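Metallocarboxypeptidase (Trypanosoma cruzi, PDB 3DWC) probably releases C-terminal amino acids other than proline from peptides with broad specificity, as a metal-dependent carboxypeptidase of the M32 family. Local coordinates at residues Y492-H495 against L496-Y500. Sequence-based numbering, arbitrary orientation.
With SO4 (sulfate ion), chain V.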
loop_
_atom_site.group_PDB
_atom_site.type_symbol
_atom_site.label_atom_id
_atom_site.label_comp_id
_atom_site.label_asym_id
_atom_site.label_seq_id
_atom_site.Cartn_x
_atom_site.Cartn_y
_atom_site.Cartn_z
ATOM N N TYR B 492 25.391 29.273 8.682
ATOM C CA TYR B 492 25.905 28.076 7.987
ATOM C C TYR B 492 27.407 28.230 7.849
ATOM O O TYR B 492 28.142 27.312 8.104
ATOM C CB TYR B 492 25.223 27.996 6.610
ATOM C CG TYR B 492 25.453 26.775 5.747
ATOM C CD1 TYR B 492 25.554 25.481 6.285
ATOM C CD2 TYR B 492 25.484 26.904 4.376
ATOM C CE1 TYR B 492 25.694 24.377 5.465
ATOM C CE2 TYR B 492 25.643 25.788 3.549
ATOM C CZ TYR B 492 25.743 24.543 4.098
ATOM O OH TYR B 492 25.896 23.473 3.245
ATOM N N ARG B 493 27.861 29.416 7.460
ATOM C CA ARG B 493 29.293 29.706 7.392
ATOM C C ARG B 493 30.022 29.441 8.733
ATOM O O ARG B 493 31.055 28.808 8.756
ATOM C CB ARG B 493 29.499 31.188 6.966
ATOM C CG ARG B 493 30.939 31.607 6.847
ATOM C CD ARG B 493 31.129 33.103 6.494
ATOM N NE ARG B 493 32.544 33.365 6.300
ATOM C CZ ARG B 493 33.090 34.454 5.758
ATOM N NH1 ARG B 493 32.371 35.487 5.347
ATOM N NH2 ARG B 493 34.402 34.499 5.642
ATOM N N ARG B 494 29.506 29.998 9.827
ATOM C CA ARG B 494 30.107 29.806 11.150
ATOM C C ARG B 494 30.084 28.369 11.594
ATOM O O ARG B 494 31.029 27.928 12.234
ATOM C CB ARG B 494 29.370 30.601 12.231
ATOM C CG ARG B 494 30.033 31.818 12.630
ATOM C CD ARG B 494 29.390 32.955 12.116
ATOM N NE ARG B 494 28.082 33.197 12.724
ATOM C CZ ARG B 494 27.500 34.388 12.719
ATOM N NH1 ARG B 494 28.141 35.427 12.199
ATOM N NH2 ARG B 494 26.291 34.550 13.255
ATOM N N HIS B 495 28.998 27.662 11.303
ATOM C CA HIS B 495 28.908 26.183 11.536
ATOM C C HIS B 495 30.005 25.415 10.789
ATOM O O HIS B 495 30.709 24.581 11.371
ATOM C CB HIS B 495 27.559 25.639 11.061
ATOM C CG HIS B 495 27.511 24.132 10.963
ATOM N ND1 HIS B 495 27.520 23.325 12.081
ATOM C CD2 HIS B 495 27.420 23.296 9.898
ATOM C CE1 HIS B 495 27.489 22.063 11.715
ATOM N NE2 HIS B 495 27.435 22.009 10.389
ATOM N N LEU B 496 30.133 25.682 9.485
ATOM C CA LEU B 496 31.164 25.003 8.689
ATOM C C LEU B 496 32.599 25.333 9.108
ATOM O O LEU B 496 33.425 24.452 9.183
ATOM C CB LEU B 496 30.942 25.220 7.162
ATOM C CG LEU B 496 29.649 24.629 6.540
ATOM C CD1 LEU B 496 29.455 25.113 5.141
ATOM C CD2 LEU B 496 29.559 23.062 6.605
ATOM N N GLU B 497 32.898 26.602 9.358
ATOM C CA GLU B 497 34.194 27.057 9.898
ATOM C C GLU B 497 34.580 26.417 11.228
ATOM O O GLU B 497 35.706 25.905 11.386
ATOM C CB GLU B 497 34.184 28.592 10.091
ATOM C CG GLU B 497 34.210 29.364 8.790
ATOM C CD GLU B 497 34.046 30.880 9.001
ATOM O OE1 GLU B 497 34.289 31.608 8.053
ATOM O OE2 GLU B 497 33.665 31.345 10.094
ATOM N N ARG B 498 33.635 26.423 12.167
ATOM C CA ARG B 498 33.842 25.850 13.470
ATOM C C ARG B 498 34.060 24.355 13.467
ATOM O O ARG B 498 34.874 23.854 14.241
ATOM C CB ARG B 498 32.669 26.174 14.417
ATOM C CG ARG B 498 32.651 27.644 14.795
ATOM C CD ARG B 498 31.371 28.096 15.506
ATOM N NE ARG B 498 31.387 29.554 15.656
ATOM C CZ ARG B 498 30.321 30.293 16.006
ATOM N NH1 ARG B 498 29.151 29.741 16.240
ATOM N NH2 ARG B 498 30.430 31.604 16.108
ATOM N N ARG B 499 33.313 23.658 12.623
ATOM C CA ARG B 499 33.390 22.235 12.573
ATOM C C ARG B 499 34.631 21.802 11.782
ATOM O O ARG B 499 35.416 21.007 12.287
ATOM C CB ARG B 499 32.116 21.662 11.990
ATOM C CG ARG B 499 32.219 20.174 11.700
ATOM C CD ARG B 499 30.863 19.563 11.430
ATOM N NE ARG B 499 30.004 19.515 12.607
ATOM C CZ ARG B 499 28.746 19.092 12.596
ATOM N NH1 ARG B 499 28.037 19.044 13.732
ATOM N NH2 ARG B 499 28.214 18.681 11.458
ATOM N N TYR B 500 34.827 22.340 10.566
ATOM C CA TYR B 500 35.884 21.829 9.691
ATOM C C TYR B 500 37.240 22.522 9.793
ATOM O O TYR B 500 38.293 21.899 9.624
ATOM C CB TYR B 500 35.382 21.729 8.254
ATOM C CG TYR B 500 34.272 20.694 8.170
ATOM C CD1 TYR B 500 34.566 19.331 8.144
ATOM C CD2 TYR B 500 32.936 21.071 8.214
ATOM C CE1 TYR B 500 33.560 18.392 8.099
ATOM C CE2 TYR B 500 31.912 20.129 8.189
ATOM C CZ TYR B 500 32.236 18.795 8.158
ATOM O OH TYR B 500 31.255 17.839 8.140
HETATM S S SO4 V . 25.567 37.755 11.298
HETATM O O1 SO4 V . 25.971 38.685 12.359
HETATM O O2 SO4 V . 24.884 38.492 10.223
HETATM O O3 SO4 V . 26.780 37.189 10.706
HETATM O O4 SO4 V . 24.730 36.696 11.896
HETATM O O HOH W 1 36.052 31.564 6.209
#
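Tyr-492 and Leu-496, one helical turn apart, meet by a CH-pi contact: Leu-496 CD1 sits over one face of the phenol, 3.9 Å from its centroid and displaced a little toward the rim, an apolar pairing suited to the buried side of the helix. Arg-493 suits the more open side. Its CG is anti to the backbone N (chi1 -179°) and the chain runs straight on; Arg-493 NE reaches Glu-497 OE1 at 3.0 Å in a salt bridge, the N-H coming from above the carboxylate plane. A water held by Glu-497 OE1 links weakly to Arg-493 NH2. Arg-494, long and flexible enough to grip an anion from a partly exposed position, bends toward a sulfate, probably from the crystallisation liquor: Arg-494 NH2 donates to sulfate O4 at 3.0 Å, and Arg-494 CG lies over a face of the Arg-498 guanidinium. Histidine suits the next place because its ring edge can meet Arg-499, His-495 CE1 lying 3.3 Å from Arg-499 CZ with the planes 71° apart, while NE2 hydrogen-bonds Glu-355. Arg-499 NH2 forms a salt bridge to Glu-355, which probably offsets the arginine's buried charge. Backbone i to i+4 bonds underlie all four pairs. Helix 490-501 packs through Leu-496 on Leu-185 of helix 168-196 and through Tyr-492 on Ala-427 and Met-428 of helix 421-441.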